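Local coordinates for protein pilin (Clostridioides difficile, PDB 6T8S) that is the major type IV pilin PilA1, the subunit that probably polymerises into the type IV pili of this bacterium, at residues K39-P44 / S51-Y56; K71-G76 / V80-T85. All coordinates share one frame; numbering follows the deposited sequence.

Interaction 1: residues K39-P44 / S51-Y56; sequences KIPVTP and SVLETY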
loop_
_atom_site.group_PDB
_atom_site.type_symbol
_atom_site.label_atom_id
_atom_site.label_comp_id
_atom_site.label_asym_id
_atom_site.label_seq_id
_atom_site.Cartn_x
_atom_site.Cartn_y
_atom_site.Cartn_z
ATOM N N LYS A 39 11.342 8.728 13.428
ATOM C CA LYS A 39 10.521 7.514 13.645
ATOM C C LYS A 39 9.627 7.287 12.426
ATOM O O LYS A 39 9.200 8.264 11.787
ATOM C CB LYS A 39 9.777 7.576 14.981
ATOM C CG LYS A 39 8.658 8.592 15.105
ATOM C CD LYS A 39 8.098 8.653 16.522
ATOM C CE LYS A 39 6.796 9.422 16.626
ATOM N NZ LYS A 39 6.004 8.998 17.808
ATOM N N ILE A 40 9.430 6.013 12.098
ATOM C CA ILE A 40 8.530 5.539 11.010
ATOM C C ILE A 40 7.107 5.970 11.355
ATOM O O ILE A 40 6.648 5.711 12.464
ATOM C CB ILE A 40 8.696 4.005 10.901
ATOM C CG1 ILE A 40 10.109 3.634 10.437
ATOM C CG2 ILE A 40 7.643 3.380 10.020
ATOM C CD1 ILE A 40 10.465 4.154 9.066
ATOM N N PRO A 41 6.365 6.646 10.444
ATOM C CA PRO A 41 4.973 7.001 10.696
ATOM C C PRO A 41 4.090 5.749 10.624
ATOM O O PRO A 41 4.135 5.065 9.624
ATOM C CB PRO A 41 4.590 7.954 9.561
ATOM C CG PRO A 41 5.524 7.551 8.439
ATOM C CD PRO A 41 6.805 7.094 9.115
ATOM N N VAL A 42 3.312 5.491 11.670
ATOM C CA VAL A 42 2.375 4.332 11.680
ATOM C C VAL A 42 0.988 4.818 12.071
ATOM O O VAL A 42 0.874 5.778 12.850
ATOM C CB VAL A 42 2.864 3.216 12.615
ATOM C CG1 VAL A 42 4.157 2.605 12.122
ATOM C CG2 VAL A 42 2.994 3.711 14.042
ATOM N N THR A 43 -0.040 4.150 11.557
ATOM C CA THR A 43 -1.441 4.343 11.989
ATOM C C THR A 43 -1.513 3.895 13.443
ATOM O O THR A 43 -0.954 2.867 13.789
ATOM C CB THR A 43 -2.417 3.576 11.090
ATOM O OG1 THR A 43 -2.243 4.007 9.736
ATOM C CG2 THR A 43 -3.866 3.769 11.487
ATOM N N PRO A 44 -2.155 4.662 14.347
ATOM C CA PRO A 44 -2.327 4.205 15.724
ATOM C C PRO A 44 -3.007 2.826 15.774
ATOM O O PRO A 44 -3.882 2.558 14.955
ATOM C CB PRO A 44 -3.232 5.263 16.358
ATOM C CG PRO A 44 -3.022 6.517 15.504
ATOM C CD PRO A 44 -2.722 5.997 14.110
ATOM N N SER A 51 -4.107 9.643 8.745
ATOM C CA SER A 51 -4.126 10.949 9.457
ATOM C C SER A 51 -2.783 11.215 10.166
ATOM O O SER A 51 -2.475 12.418 10.402
ATOM C CB SER A 51 -5.321 11.046 10.389
ATOM O OG SER A 51 -5.121 10.188 11.489
ATOM N N VAL A 52 -1.977 10.182 10.465
ATOM C CA VAL A 52 -0.598 10.350 11.021
ATOM C C VAL A 52 0.227 11.271 10.096
ATOM O O VAL A 52 1.092 12.019 10.614
ATOM C CB VAL A 52 0.099 8.993 11.252
ATOM C CG1 VAL A 52 0.365 8.250 9.953
ATOM C CG2 VAL A 52 1.388 9.132 12.051
ATOM N N LEU A 53 -0.045 11.270 8.789
ATOM C CA LEU A 53 0.706 12.106 7.796
ATOM C C LEU A 53 -0.003 13.433 7.494
ATOM O O LEU A 53 0.442 14.121 6.544
ATOM C CB LEU A 53 0.879 11.307 6.503
ATOM C CG LEU A 53 1.712 10.031 6.581
ATOM C CD1 LEU A 53 1.787 9.386 5.209
ATOM C CD2 LEU A 53 3.113 10.298 7.103
ATOM N N GLU A 54 -1.023 13.845 8.258
ATOM C CA GLU A 54 -1.935 14.942 7.828
ATOM C C GLU A 54 -1.194 16.283 7.679
ATOM O O GLU A 54 -1.619 17.091 6.833
ATOM C CB GLU A 54 -3.081 15.143 8.817
ATOM C CG GLU A 54 -4.161 16.064 8.284
ATOM C CD GLU A 54 -5.508 15.862 8.952
ATOM O OE1 GLU A 54 -5.518 15.418 10.124
ATOM O OE2 GLU A 54 -6.531 16.145 8.300
ATOM N N THR A 55 -0.173 16.549 8.498
ATOM C CA THR A 55 0.587 17.833 8.408
ATOM C C THR A 55 1.262 17.908 7.030
ATOM O O THR A 55 1.428 19.042 6.509
ATOM C CB THR A 55 1.576 17.985 9.571
ATOM O OG1 THR A 55 0.829 17.852 10.777
ATOM C CG2 THR A 55 2.295 19.319 9.571
ATOM N N TYR A 56 1.612 16.764 6.426
ATOM C CA TYR A 56 2.493 16.681 5.228
ATOM C C TYR A 56 1.695 16.561 3.920
ATOM O O TYR A 56 2.318 16.660 2.850
ATOM C CB TYR A 56 3.460 15.502 5.347
ATOM C CG TYR A 56 4.456 15.632 6.472
ATOM C CD1 TYR A 56 5.669 16.271 6.277
ATOM C CD2 TYR A 56 4.179 15.150 7.746
ATOM C CE1 TYR A 56 6.599 16.397 7.299
ATOM C CE2 TYR A 56 5.094 15.281 8.779
ATOM C CZ TYR A 56 6.314 15.902 8.557
ATOM O OH TYR A 56 7.223 16.056 9.570
#
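Val52 presses both of its methyl groups against the backbone of the loop 39-44, at the peptide that joins Val42 to Thr43. The closer methyl, CG2, stands 3.5 Å from Val42 O, while CG1 lies 3.8 Å from that same oxygen, so the two methyls lie beside the carbonyl oxygen of Val42. With chi1 66°, CG2 lies anti to the backbone N and CG1 between N and the carbonyl carbon, which turns both branches to the loop. Pro41 offers the second surface. Its ring atoms CB and CG receive CD2 of Leu53, which comes to 3.7 Å from Pro41 CB and 3.9 Å from Pro41 CG, the two side chains meeting at a slant. Val52 CG2 approaches the same Pro41 CB more loosely, at 4.2 Å. The side-chain contacts are apolar: Val52 and Leu53 pack on a proline ring, and Val52 also on a backbone carbonyl. Tyr33 of helix 9-37 touches both Pro41 and Val52, and Leu72 of strand 70-75 touches Val52 and Leu53, which places the cluster between helix and sheet. Nearby, Thr43 OG1 is hydrogen-bonded to Gly49 O, in the loop that links the segments. Such packing belongs to the loop between the long N-terminal helix and the beta-sheet, the αβ-loop of the type IV pilin fold, here folded back on itself.

Interaction 2: residues K71-G76 / V80-T85; sequences KLIKVG and VLQIGT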
loop_
_atom_site.group_PDB
_atom_site.type_symbol
_atom_site.label_atom_id
_atom_site.label_comp_id
_atom_site.label_asym_id
_atom_site.label_seq_id
_atom_site.Cartn_x
_atom_site.Cartn_y
_atom_site.Cartn_z
ATOM N N LYS A 71 -3.851 2.081 5.392
ATOM C CA LYS A 71 -3.223 2.394 6.704
ATOM C C LYS A 71 -1.722 2.117 6.611
ATOM O O LYS A 71 -1.291 1.499 5.623
ATOM C CB LYS A 71 -3.933 1.644 7.844
ATOM C CG LYS A 71 -3.696 0.153 7.939
ATOM C CD LYS A 71 -4.344 -0.464 9.208
ATOM C CE LYS A 71 -3.514 -0.297 10.466
ATOM N NZ LYS A 71 -4.171 -0.827 11.692
ATOM N N LEU A 72 -0.964 2.592 7.596
ATOM C CA LEU A 72 0.503 2.431 7.664
ATOM C C LEU A 72 0.833 1.489 8.819
ATOM O O LEU A 72 0.329 1.745 9.935
ATOM C CB LEU A 72 1.153 3.800 7.885
ATOM C CG LEU A 72 1.036 4.777 6.717
ATOM C CD1 LEU A 72 1.586 6.133 7.107
ATOM C CD2 LEU A 72 1.757 4.250 5.498
ATOM N N ILE A 73 1.631 0.461 8.538
ATOM C CA ILE A 73 2.092 -0.538 9.538
ATOM C C ILE A 73 3.611 -0.689 9.451
ATOM O O ILE A 73 4.218 -0.467 8.374
ATOM C CB ILE A 73 1.366 -1.885 9.376
ATOM C CG1 ILE A 73 1.738 -2.594 8.073
ATOM C CG2 ILE A 73 -0.141 -1.689 9.554
ATOM C CD1 ILE A 73 1.151 -3.986 7.922
ATOM N N LYS A 74 4.203 -1.113 10.558
ATOM C CA LYS A 74 5.632 -1.479 10.601
ATOM C C LYS A 74 5.702 -3.004 10.525
ATOM O O LYS A 74 4.955 -3.677 11.272
ATOM C CB LYS A 74 6.279 -0.860 11.841
ATOM C CG LYS A 74 7.763 -1.148 11.984
ATOM C CD LYS A 74 8.480 -0.174 12.885
ATOM C CE LYS A 74 9.640 -0.809 13.624
ATOM N NZ LYS A 74 10.094 0.044 14.749
ATOM N N VAL A 75 6.497 -3.522 9.599
ATOM C CA VAL A 75 6.771 -4.978 9.439
ATOM C C VAL A 75 8.285 -5.151 9.569
ATOM O O VAL A 75 8.995 -4.724 8.664
ATOM C CB VAL A 75 6.230 -5.524 8.107
ATOM C CG1 VAL A 75 6.447 -7.027 7.994
ATOM C CG2 VAL A 75 4.754 -5.190 7.928
ATOM N N GLY A 76 8.753 -5.696 10.695
ATOM C CA GLY A 76 10.183 -5.659 11.062
ATOM C C GLY A 76 10.706 -4.232 11.064
ATOM O O GLY A 76 10.190 -3.413 11.845
ATOM N N VAL A 80 5.222 -0.139 5.708
ATOM C CA VAL A 80 4.379 -0.846 4.707
ATOM C C VAL A 80 3.046 -0.106 4.586
ATOM O O VAL A 80 2.425 0.235 5.618
ATOM C CB VAL A 80 4.189 -2.324 5.102
ATOM C CG1 VAL A 80 3.194 -3.033 4.199
ATOM C CG2 VAL A 80 5.524 -3.056 5.122
ATOM N N LEU A 81 2.618 0.129 3.351
ATOM C CA LEU A 81 1.265 0.622 3.051
ATOM C C LEU A 81 0.352 -0.607 2.969
ATOM O O LEU A 81 0.542 -1.450 2.077
ATOM C CB LEU A 81 1.282 1.407 1.734
ATOM C CG LEU A 81 -0.073 1.947 1.288
ATOM C CD1 LEU A 81 -0.603 2.987 2.263
ATOM C CD2 LEU A 81 0.014 2.511 -0.131
ATOM N N GLN A 82 -0.566 -0.723 3.924
ATOM C CA GLN A 82 -1.632 -1.743 3.905
ATOM C C GLN A 82 -2.804 -1.180 3.112
ATOM O O GLN A 82 -3.202 -0.007 3.330
ATOM C CB GLN A 82 -2.024 -2.109 5.343
ATOM C CG GLN A 82 -3.225 -3.056 5.416
ATOM C CD GLN A 82 -3.532 -3.453 6.845
ATOM O OE1 GLN A 82 -2.631 -3.548 7.674
ATOM N NE2 GLN A 82 -4.805 -3.675 7.145
ATOM N N ILE A 83 -3.339 -1.989 2.204
ATOM C CA ILE A 83 -4.519 -1.632 1.378
ATOM C C ILE A 83 -5.600 -2.672 1.681
ATOM O O ILE A 83 -5.474 -3.807 1.222
ATOM C CB ILE A 83 -4.159 -1.573 -0.116
ATOM C CG1 ILE A 83 -2.856 -0.804 -0.358
ATOM C CG2 ILE A 83 -5.326 -0.998 -0.915
ATOM C CD1 ILE A 83 -2.395 -0.824 -1.788
ATOM N N GLY A 84 -6.606 -2.262 2.438
ATOM C CA GLY A 84 -7.720 -3.134 2.836
ATOM C C GLY A 84 -7.740 -3.366 4.327
ATOM O O GLY A 84 -6.722 -3.146 5.010
ATOM N N THR A 85 -8.883 -3.837 4.805
ATOM C CA THR A 85 -9.115 -4.159 6.226
ATOM C C THR A 85 -10.047 -5.369 6.269
ATOM O O THR A 85 -10.357 -5.926 5.201
ATOM C CB THR A 85 -9.722 -2.952 6.944
ATOM O OG1 THR A 85 -10.999 -2.754 6.331
ATOM C CG2 THR A 85 -8.856 -1.711 6.855
#
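Strands 71-75 and 80-83 run antiparallel with a marked twist, 131° between their directions, and four backbone hydrogen bonds join them in two reciprocal pairs, Lys71 with Gln82 and Ile73 with Val80. The bond from Ile73 N to Val80 O is nearly straight, 3.0 Å long with 175° at the hydrogen. Between these pairs, Leu72 and Leu81 form a non-hydrogen-bonded pair, Leu72 CD2 4.2 Å from Leu81 CD1, and Leu137 of strand 128-138 also touches Leu72. The other face carries Lys71, Ile73, Val80 and Gln82. There Lys71 and Gln82 lie alongside each other, Lys71 CG 3.8 Å from Gln82 CD, so methylene groups rest against the amide. Gln82 has its CG anti to the backbone N and its chain extended, and NE2 donates to Gly84 O at 2.9 Å in the plane of its own amide. That bond fixes the amide's rotation and turns OE1 to the methyls of Ile73, 3.6 Å from Ile73 CG2. Nearer the turn, Val80 CG2 meets Val75 CG2 at 3.6 Å, and Val80 CB lies 3.9 Å from Ile73 CG1. The chemistry thus divides the work: main-chain bonds set the hairpin register, leucines pack on one face, aliphatic branches pack with the stems of Lys71 and Gln82 on the other, and Gln82 NE2 and Lys71 NZ each bond a backbone carbonyl, of Gly84 and Gln47.

How the interactions relate
Interaction 1 precedes interaction 2 along the chain, and the two meet directly, their centres about 12 Å apart. Thr43 is the polar joint: its OG1 lies 2.9 Å from Leu72 N, probably a hydrogen bond, and 3.5 Å from Lys71 CB, while main-chain bonding also links Thr43 to Leu72. The loop 39-44 thus runs beside the edge of strand 71-75 that faces away from strand 80-83. Packing extends the joint: Val52 CG1 lies 3.8 Å from Leu72 CD1, and the carbonyl Pro41 O 3.7 Å from Leu72 CB. Leu72 is consequently shared by both contacts and ties the αβ-loop to the pilin sheet.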